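Long-range contacts in aspartate aminotransferase (Leishmania major, PDB 4H51), which probably transfers the amino group of L-aspartate to 2-oxoglutarate as a pyridoxal-phosphate-dependent homodimer: residues Gly52-Glu57 and Glu335-Met340; Met366-Gly371 and Ala393-Leu398; Leu218-His223 and Arg253-Leu258. One frame throughout, in Å; residues are numbered along the deposited sequence.

From the N terminus, the chain first reaches 52-57, in the loop between strand 47-48 and helix 65-76. Its partner, on helix 320-350, comes 278 residues later, so contact 1 closes a loop that contains the large mixed sheet. Contact 3 opens and closes within that loop, joining the end of helix 209-221 to the turn after helix 245-252; its centre lies about 35 Å from that of contact 1, on the other side of the chain's centre. Contact 2 follows in series, pairing strand 367-369 with 392-394. No two contacts cross. Contacts 1 and 2 touch, their centres about 9 Å apart, and R336 NH2 probably donates to L398 O between them.

Contact 1: residues Gly52-Glu57 and Glu335-Met340; sequences GAYRDE and ERIRTM. With EDO (1,2-ethanediol), chain D.
The guanidinium of R336 reaches the backbone of R55 through two nitrogens: NH2 lies 2.9 Å from R55 O and NE lies 3.1 Å from the same oxygen. Both bonds are bent and weak, a forked pair on one oxygen; the group is held by these together with Y54 OH and L398 O. D56 O sits 3.5 Å above the guanidinium plane of R336, over its centre, and Y54 OH approaches at the edge. There NE makes a third weak bond, 3.2 Å to Y54 OH; the ring and guanidinium planes stand 70° apart. The R336 chain runs extended from the helix and then turns at chi3 (81°), which lays one face of its flat end against D56 O and E57 N. E57, whose CB points away from the helix, folds back through a bend at chi2 (75°), and its CD packs 3.5 Å from R336 CD without forming a salt bridge. An ethanediol, probably from the crystallisation liquor, bridges two side chains: Y54 OH donates to its O1 at 2.6 Å, and O1 donates to E57 OE1 at 2.8 Å. The Y54 ring also presents its edge to I337, with CE1 4.3 Å from CG1. Helix 320-350 is the long helix that in fold type I aminotransferases runs from the large to the small domain, and this contact fastens an N-terminal loop to its side. Further out, Y54 N bonds to Y270 OH, and D56 is held by Q58 N and R60. R55 leads away from the helix to a salt bridge with E82 of the second subunit.

Contact 2: residues Met366-Gly371 and Ala393-Leu398; sequences MFSFLG and ANMAGL
M366 O accepts the backbone N of M395 at 2.7 Å, the shortest polar bond across the two segments; its N-H...O angle of 139° shows a bend at the hydrogen. Two straighter bonds follow two residues further along. S368 N donates to A393 O at 3.0 Å with an angle of 161°, and A393 N returns a bond to S368 O at 2.9 Å, which makes S368 and A393 an antiparallel hydrogen-bonded pair. F367 and N394 form the adjoining non-hydrogen-bonded pair. Here F367 CA lies 3.2 Å from A393 O in a CA-H...O contact, while F367 O turns outside the pair to R341.

Side chains separate onto the two faces of this short sheet. On that of F367 and N394, the F367 ring has A393 at its edge and M366 CB over one face, and it packs on N201, Y232 and R392. N394 runs alongside M366, with OD1 3.7 Å from SD. Its CG lies opposite the backbone N across the CA-CB bond (chi1 174°), so that OD1 can fold over the start of the 3-10 turn and take a weak bond from A396 N, the pattern of an Asx turn, while ND2 is held by A53 O. On the face of S368 and A393, the twice-bent M395 brings SD to 3.5 Å from S368 CB, and L370 CD1 packs 4.0 Å from A393 CB. M395 also rests on R341 and V344 of helix 320-350, and L370 on I410 of helix 400-416. The arrangement is an antiparallel strand pair, joined by a connection that holds helix 374-382 and strand 385-386 and backed by long helices, as in the small domain of fold type I aminotransferases.

Contact 3: residues Leu218-His223 and Arg253-Leu258; sequences LMLAKH and RGIEVL
The guanidinium of R253 is met obliquely by L220, whose CD1 lies 3.9 Å from its NH2. The other flat group, the H223 ring, has L220 O 3.7 Å above one face, offset toward the rim, and so folds back over the helix that L220 belongs to. H223 takes a positive phi (55°) in the Schellman motif closing helix 209-221; G254, also at positive phi, does the same for helix 245-252. L220, in the last turn of helix 209-221, reaches the loop that follows helix 245-252: its CD1 lies 3.5 Å from R253 O and its CG packs 3.7 Å from I255 CG1. I255 CD1 comes 4.3 Å from M219 CB, and both M219 and I255 rest on V226 of strand 225-230. The contact joins the helix leading into that strand to the loop leading into its parallel neighbour 258-262, within the beta-alpha-beta arrangement of the large domain. No hydrogen bond links the two segments, and their 203 Å² of shared buried surface is carried mainly by aliphatic carbons: between them the contact is apolar, while R253 adds hydrogen bonds to the same helix earlier along, at S217 and, weakly, N213.

Contact 1: residues Gly52-Glu57 and Glu335-Met340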
loop_
_atom_site.group_PDB
_atom_site.type_symbol
_atom_site.label_atom_id
_atom_site.label_comp_id
_atom_site.label_asym_id
_atom_site.label_seq_id
_atom_site.Cartn_x
_atom_site.Cartn_y
_atom_site.Cartn_z
ATOM N N GLY B 52 9.466 13.664 -11.384
ATOM C CA GLY B 52 8.425 13.827 -12.365
ATOM C C GLY B 52 7.052 14.171 -11.773
ATOM O O GLY B 52 6.134 13.329 -11.798
ATOM N N ALA B 53 6.899 15.400 -11.275
ATOM C CA ALA B 53 5.637 15.891 -10.749
ATOM C C ALA B 53 5.304 17.221 -11.468
ATOM O O ALA B 53 6.179 18.045 -11.662
ATOM C CB ALA B 53 5.728 16.089 -9.241
ATOM N N TYR B 54 4.054 17.377 -11.878
ATOM C CA TYR B 54 3.590 18.536 -12.659
ATOM C C TYR B 54 3.676 19.822 -11.788
ATOM O O TYR B 54 3.340 19.819 -10.581
ATOM C CB TYR B 54 2.150 18.316 -13.173
ATOM C CG TYR B 54 1.670 19.471 -13.991
ATOM C CD1 TYR B 54 2.042 19.581 -15.322
ATOM C CD2 TYR B 54 0.884 20.482 -13.431
ATOM C CE1 TYR B 54 1.645 20.650 -16.078
ATOM C CE2 TYR B 54 0.474 21.556 -14.190
ATOM C CZ TYR B 54 0.896 21.652 -15.503
ATOM O OH TYR B 54 0.530 22.671 -16.312
ATOM N N ARG B 55 4.144 20.897 -12.388
ATOM C CA ARG B 55 4.026 22.199 -11.783
ATOM C C ARG B 55 3.304 23.135 -12.738
ATOM O O ARG B 55 3.322 22.945 -13.976
ATOM C CB ARG B 55 5.433 22.725 -11.424
ATOM C CG ARG B 55 6.192 21.864 -10.423
ATOM C CD ARG B 55 5.613 22.072 -9.016
ATOM N NE ARG B 55 6.196 21.209 -7.971
ATOM C CZ ARG B 55 5.738 20.000 -7.610
ATOM N NH1 ARG B 55 4.738 19.413 -8.238
ATOM N NH2 ARG B 55 6.296 19.352 -6.588
ATOM N N ASP B 56 2.656 24.129 -12.180
ATOM C CA ASP B 56 1.939 25.118 -12.969
ATOM C C ASP B 56 2.892 26.208 -13.527
ATOM O O ASP B 56 4.134 26.082 -13.427
ATOM C CB ASP B 56 0.758 25.696 -12.175
ATOM C CG ASP B 56 1.179 26.658 -11.052
ATOM O OD1 ASP B 56 2.373 27.076 -10.972
ATOM O OD2 ASP B 56 0.282 27.000 -10.266
ATOM N N GLU B 57 2.266 27.211 -14.137
ATOM C CA GLU B 57 2.922 28.369 -14.799
ATOM C C GLU B 57 3.889 29.098 -13.866
ATOM O O GLU B 57 4.873 29.678 -14.303
ATOM C CB GLU B 57 1.846 29.383 -15.228
ATOM C CG GLU B 57 1.075 29.002 -16.481
ATOM C CD GLU B 57 0.019 27.879 -16.331
ATOM O OE1 GLU B 57 -0.260 27.330 -15.227
ATOM O OE2 GLU B 57 -0.559 27.572 -17.389
ATOM N N GLU B 335 -0.125 20.734 -22.826
ATOM C CA GLU B 335 0.231 21.848 -23.681
ATOM C C GLU B 335 1.257 22.752 -22.973
ATOM O O GLU B 335 2.180 23.243 -23.618
ATOM C CB GLU B 335 -1.005 22.640 -24.101
ATOM C CG GLU B 335 -0.776 24.011 -24.713
ATOM C CD GLU B 335 -0.080 23.990 -26.049
ATOM O OE1 GLU B 335 -0.039 22.937 -26.736
ATOM O OE2 GLU B 335 0.436 25.063 -26.424
ATOM N N ARG B 336 1.115 22.966 -21.645
ATOM C CA ARG B 336 2.078 23.825 -20.939
ATOM C C ARG B 336 3.468 23.209 -20.976
ATOM O O ARG B 336 4.479 23.911 -21.103
ATOM C CB ARG B 336 1.655 24.102 -19.485
ATOM C CG ARG B 336 2.363 25.300 -18.850
ATOM C CD ARG B 336 2.190 25.357 -17.338
ATOM N NE ARG B 336 3.142 24.440 -16.689
ATOM C CZ ARG B 336 4.459 24.646 -16.584
ATOM N NH1 ARG B 336 5.027 25.763 -17.041
ATOM N NH2 ARG B 336 5.216 23.720 -15.992
ATOM N N ILE B 337 3.519 21.897 -20.859
ATOM C CA ILE B 337 4.801 21.176 -20.975
ATOM C C ILE B 337 5.410 21.424 -22.332
ATOM O O ILE B 337 6.620 21.687 -22.444
ATOM C CB ILE B 337 4.639 19.663 -20.743
ATOM C CG1 ILE B 337 4.174 19.414 -19.284
ATOM C CG2 ILE B 337 5.971 18.938 -21.008
ATOM C CD1 ILE B 337 3.708 17.997 -18.996
ATOM N N ARG B 338 4.601 21.320 -23.388
ATOM C CA ARG B 338 5.114 21.620 -24.717
ATOM C C ARG B 338 5.666 23.024 -24.846
ATOM O O ARG B 338 6.679 23.195 -25.519
ATOM C CB ARG B 338 4.054 21.438 -25.799
ATOM C CG ARG B 338 3.695 20.019 -26.139
ATOM C CD ARG B 338 2.641 20.073 -27.258
ATOM N NE ARG B 338 1.808 18.948 -26.996
ATOM C CZ ARG B 338 0.544 18.931 -26.594
ATOM N NH1 ARG B 338 -0.267 19.983 -26.573
ATOM N NH2 ARG B 338 0.061 17.740 -26.327
ATOM N N THR B 339 5.004 24.031 -24.245
ATOM C CA THR B 339 5.471 25.402 -24.281
ATOM C C THR B 339 6.812 25.546 -23.564
ATOM O O THR B 339 7.672 26.297 -24.021
ATOM C CB THR B 339 4.436 26.478 -23.786
ATOM O OG1 THR B 339 4.283 26.481 -22.347
ATOM C CG2 THR B 339 3.072 26.249 -24.440
ATOM N N MET B 340 7.013 24.776 -22.494
ATOM C CA MET B 340 8.323 24.787 -21.810
ATOM C C MET B 340 9.418 24.158 -22.692
ATOM O O MET B 340 10.547 24.649 -22.751
ATOM C CB MET B 340 8.202 24.049 -20.450
ATOM C CG MET B 340 7.307 24.781 -19.434
ATOM S SD MET B 340 7.826 26.468 -19.046
ATOM C CE MET B 340 6.849 27.569 -20.124
HETATM C C1 EDO D . -2.111 24.360 -15.019
HETATM O O1 EDO D . -0.730 24.611 -15.220
HETATM C C2 EDO D . -2.717 23.884 -16.336
HETATM O O2 EDO D . -2.955 25.023 -17.155
#

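Contact 2: residues Met366-Gly371 and Ala393-Leu398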
loop_
_atom_site.group_PDB
_atom_site.type_symbol
_atom_site.label_atom_id
_atom_site.label_comp_id
_atom_site.label_asym_id
_atom_site.label_seq_id
_atom_site.Cartn_x
_atom_site.Cartn_y
_atom_site.Cartn_z
ATOM N N MET B 366 6.678 14.035 -19.392
ATOM C CA MET B 366 7.220 14.976 -18.414
ATOM C C MET B 366 8.701 15.281 -18.602
ATOM O O MET B 366 9.142 16.407 -18.338
ATOM C CB MET B 366 7.036 14.436 -17.023
ATOM C CG MET B 366 5.669 14.819 -16.496
ATOM S SD MET B 366 5.739 15.008 -14.720
ATOM C CE MET B 366 3.999 15.488 -14.678
ATOM N N PHE B 367 9.448 14.296 -19.085
ATOM C CA PHE B 367 10.906 14.420 -19.107
ATOM C C PHE B 367 11.549 14.790 -20.465
ATOM O O PHE B 367 10.951 14.630 -21.569
ATOM C CB PHE B 367 11.493 13.130 -18.602
ATOM C CG PHE B 367 11.025 12.737 -17.229
ATOM C CD1 PHE B 367 11.435 13.443 -16.102
ATOM C CD2 PHE B 367 10.220 11.623 -17.047
ATOM C CE1 PHE B 367 11.041 13.051 -14.822
ATOM C CE2 PHE B 367 9.821 11.227 -15.770
ATOM C CZ PHE B 367 10.223 11.928 -14.655
ATOM N N SER B 368 12.776 15.310 -20.347
ATOM C CA SER B 368 13.755 15.385 -21.430
ATOM C C SER B 368 14.981 14.589 -20.908
ATOM O O SER B 368 15.380 14.739 -19.743
ATOM C CB SER B 368 14.062 16.855 -21.674
ATOM O OG SER B 368 14.867 17.169 -22.810
ATOM N N PHE B 369 15.522 13.688 -21.725
ATOM C CA PHE B 369 16.845 13.139 -21.526
ATOM C C PHE B 369 17.775 14.024 -22.383
ATOM O O PHE B 369 17.755 13.924 -23.603
ATOM C CB PHE B 369 16.843 11.684 -22.016
ATOM C CG PHE B 369 17.605 10.736 -21.156
ATOM C CD1 PHE B 369 17.467 10.762 -19.784
ATOM C CD2 PHE B 369 18.394 9.749 -21.711
ATOM C CE1 PHE B 369 18.148 9.884 -18.979
ATOM C CE2 PHE B 369 19.083 8.879 -20.910
ATOM C CZ PHE B 369 18.960 8.931 -19.545
ATOM N N LEU B 370 18.539 14.919 -21.753
ATOM C CA LEU B 370 19.147 16.029 -22.480
ATOM C C LEU B 370 20.416 15.628 -23.235
ATOM O O LEU B 370 20.791 16.307 -24.150
ATOM C CB LEU B 370 19.479 17.194 -21.532
ATOM C CG LEU B 370 18.268 17.825 -20.863
ATOM C CD1 LEU B 370 18.662 18.760 -19.719
ATOM C CD2 LEU B 370 17.462 18.568 -21.927
ATOM N N GLY B 371 21.086 14.584 -22.793
ATOM C CA GLY B 371 22.293 14.096 -23.476
ATOM C C GLY B 371 23.607 14.541 -22.859
ATOM O O GLY B 371 24.673 14.111 -23.289
ATOM N N ALA B 393 15.518 15.697 -17.033
ATOM C CA ALA B 393 14.961 16.951 -16.563
ATOM C C ALA B 393 13.461 16.826 -16.597
ATOM O O ALA B 393 12.920 16.420 -17.611
ATOM C CB ALA B 393 15.397 18.127 -17.473
ATOM N N ASN B 394 12.794 17.167 -15.493
ATOM C CA ASN B 394 11.346 17.309 -15.463
ATOM C C ASN B 394 10.971 18.608 -16.113
ATOM O O ASN B 394 11.027 19.641 -15.504
ATOM C CB ASN B 394 10.831 17.263 -14.023
ATOM C CG ASN B 394 9.369 17.536 -13.933
ATOM O OD1 ASN B 394 8.642 17.325 -14.903
ATOM N ND2 ASN B 394 8.922 18.087 -12.784
ATOM N N MET B 395 10.542 18.542 -17.367
ATOM C CA MET B 395 10.176 19.716 -18.104
ATOM C C MET B 395 8.886 20.294 -17.594
ATOM O O MET B 395 8.649 21.485 -17.713
ATOM C CB MET B 395 10.070 19.432 -19.615
ATOM C CG MET B 395 11.272 18.719 -20.213
ATOM S SD MET B 395 12.805 19.703 -20.180
ATOM C CE MET B 395 12.523 20.939 -21.447
ATOM N N ALA B 396 8.076 19.469 -16.933
ATOM C CA ALA B 396 6.832 19.958 -16.349
ATOM C C ALA B 396 7.089 20.764 -15.073
ATOM O O ALA B 396 6.184 21.394 -14.548
ATOM C CB ALA B 396 5.923 18.768 -16.034
ATOM N N GLY B 397 8.325 20.762 -14.596
ATOM C CA GLY B 397 8.696 21.573 -13.428
ATOM C C GLY B 397 9.167 22.968 -13.764
ATOM O O GLY B 397 9.455 23.756 -12.862
ATOM N N LEU B 398 9.279 23.243 -15.067
ATOM C CA LEU B 398 9.777 24.514 -15.558
ATOM C C LEU B 398 8.725 25.623 -15.563
ATOM O O LEU B 398 7.528 25.379 -15.689
ATOM C CB LEU B 398 10.304 24.359 -16.980
ATOM C CG LEU B 398 11.571 23.585 -17.188
ATOM C CD1 LEU B 398 11.794 23.311 -18.686
ATOM C CD2 LEU B 398 12.774 24.260 -16.518
#

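Contact 3: residues Leu218-His223 and Arg253-Leu258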
loop_
_atom_site.group_PDB
_atom_site.type_symbol
_atom_site.label_atom_id
_atom_site.label_comp_id
_atom_site.label_asym_id
_atom_site.label_seq_id
_atom_site.Cartn_x
_atom_site.Cartn_y
_atom_site.Cartn_z
ATOM N N LEU B 218 6.349 -9.300 -32.866
ATOM C CA LEU B 218 7.470 -10.020 -32.254
ATOM C C LEU B 218 7.081 -10.639 -30.915
ATOM O O LEU B 218 7.494 -11.778 -30.604
ATOM C CB LEU B 218 8.640 -9.065 -32.028
ATOM C CG LEU B 218 9.287 -8.525 -33.289
ATOM C CD1 LEU B 218 10.471 -7.676 -32.891
ATOM C CD2 LEU B 218 9.738 -9.662 -34.203
ATOM N N MET B 219 6.297 -9.921 -30.110
ATOM C CA MET B 219 5.858 -10.477 -28.815
ATOM C C MET B 219 4.957 -11.698 -29.004
ATOM O O MET B 219 4.998 -12.650 -28.207
ATOM C CB MET B 219 5.105 -9.425 -27.954
ATOM C CG MET B 219 5.968 -8.197 -27.617
ATOM S SD MET B 219 7.234 -8.678 -26.435
ATOM C CE MET B 219 8.326 -7.252 -26.527
ATOM N N LEU B 220 4.139 -11.680 -30.060
ATOM C CA LEU B 220 3.271 -12.799 -30.347
ATOM C C LEU B 220 4.102 -13.961 -30.883
ATOM O O LEU B 220 3.930 -15.073 -30.439
ATOM C CB LEU B 220 2.170 -12.423 -31.353
ATOM C CG LEU B 220 1.036 -11.569 -30.821
ATOM C CD1 LEU B 220 0.429 -10.675 -31.919
ATOM C CD2 LEU B 220 -0.046 -12.432 -30.130
ATOM N N ALA B 221 5.039 -13.699 -31.782
ATOM C CA ALA B 221 5.854 -14.751 -32.401
ATOM C C ALA B 221 6.689 -15.507 -31.384
ATOM O O ALA B 221 6.866 -16.721 -31.494
ATOM C CB ALA B 221 6.764 -14.158 -33.482
ATOM N N LYS B 222 7.177 -14.765 -30.397
ATOM C CA LYS B 222 8.066 -15.284 -29.367
ATOM C C LYS B 222 7.293 -15.770 -28.136
ATOM O O LYS B 222 7.896 -16.326 -27.220
ATOM C CB LYS B 222 9.094 -14.215 -28.965
ATOM C CG LYS B 222 10.125 -13.881 -30.052
ATOM C CD LYS B 222 11.141 -14.998 -30.238
ATOM C CE LYS B 222 12.060 -15.054 -29.030
ATOM N NZ LYS B 222 12.960 -16.260 -29.123
ATOM N N HIS B 223 5.965 -15.573 -28.126
ATOM C CA HIS B 223 5.114 -15.954 -26.994
ATOM C C HIS B 223 5.588 -15.331 -25.711
ATOM O O HIS B 223 5.510 -15.927 -24.622
ATOM C CB HIS B 223 5.048 -17.463 -26.867
ATOM C CG HIS B 223 4.890 -18.175 -28.205
ATOM N ND1 HIS B 223 3.698 -18.326 -28.810
ATOM C CD2 HIS B 223 5.840 -18.711 -29.063
ATOM C CE1 HIS B 223 3.856 -18.982 -29.970
ATOM N NE2 HIS B 223 5.174 -19.207 -30.149
ATOM N N ARG B 253 -4.719 -7.249 -31.014
ATOM C CA ARG B 253 -3.981 -8.316 -31.677
ATOM C C ARG B 253 -3.791 -9.597 -30.846
ATOM O O ARG B 253 -3.046 -10.476 -31.263
ATOM C CB ARG B 253 -2.645 -7.796 -32.216
ATOM C CG ARG B 253 -2.920 -6.873 -33.409
ATOM C CD ARG B 253 -1.703 -6.517 -34.178
ATOM N NE ARG B 253 -0.998 -7.717 -34.639
ATOM C CZ ARG B 253 0.277 -7.703 -34.986
ATOM N NH1 ARG B 253 0.971 -6.553 -34.923
ATOM N NH2 ARG B 253 0.877 -8.823 -35.338
ATOM N N GLY B 254 -4.500 -9.706 -29.728
ATOM C CA GLY B 254 -4.628 -10.989 -29.010
ATOM C C GLY B 254 -3.548 -11.249 -27.962
ATOM O O GLY B 254 -3.380 -12.378 -27.512
ATOM N N ILE B 255 -2.823 -10.219 -27.566
ATOM C CA ILE B 255 -1.781 -10.339 -26.535
ATOM C C ILE B 255 -2.481 -10.306 -25.178
ATOM O O ILE B 255 -3.395 -9.463 -24.965
ATOM C CB ILE B 255 -0.743 -9.200 -26.672
ATOM C CG1 ILE B 255 0.020 -9.407 -27.988
ATOM C CG2 ILE B 255 0.231 -9.126 -25.450
ATOM C CD1 ILE B 255 1.014 -8.338 -28.381
ATOM N N GLU B 256 -2.097 -11.213 -24.263
ATOM C CA GLU B 256 -2.582 -11.172 -22.886
ATOM C C GLU B 256 -1.876 -10.090 -22.076
ATOM O O GLU B 256 -0.983 -10.384 -21.262
ATOM C CB GLU B 256 -2.443 -12.543 -22.239
ATOM C CG GLU B 256 -3.502 -13.486 -22.792
ATOM C CD GLU B 256 -3.366 -14.893 -22.268
ATOM O OE1 GLU B 256 -2.228 -15.312 -21.948
ATOM O OE2 GLU B 256 -4.386 -15.591 -22.198
ATOM N N VAL B 257 -2.284 -8.861 -22.311
ATOM C CA VAL B 257 -1.649 -7.714 -21.693
ATOM C C VAL B 257 -1.870 -7.698 -20.181
ATOM O O VAL B 257 -2.999 -7.738 -19.712
ATOM C CB VAL B 257 -2.238 -6.439 -22.291
ATOM C CG1 VAL B 257 -1.731 -5.222 -21.537
ATOM C CG2 VAL B 257 -1.937 -6.390 -23.789
ATOM N N LEU B 258 -0.771 -7.634 -19.427
ATOM C CA LEU B 258 -0.779 -7.263 -18.051
ATOM C C LEU B 258 -0.401 -5.767 -18.035
ATOM O O LEU B 258 0.550 -5.350 -18.730
ATOM C CB LEU B 258 0.243 -8.059 -17.263
ATOM C CG LEU B 258 0.241 -7.973 -15.722
ATOM C CD1 LEU B 258 -1.059 -8.507 -15.172
ATOM C CD2 LEU B 258 1.438 -8.722 -15.085
#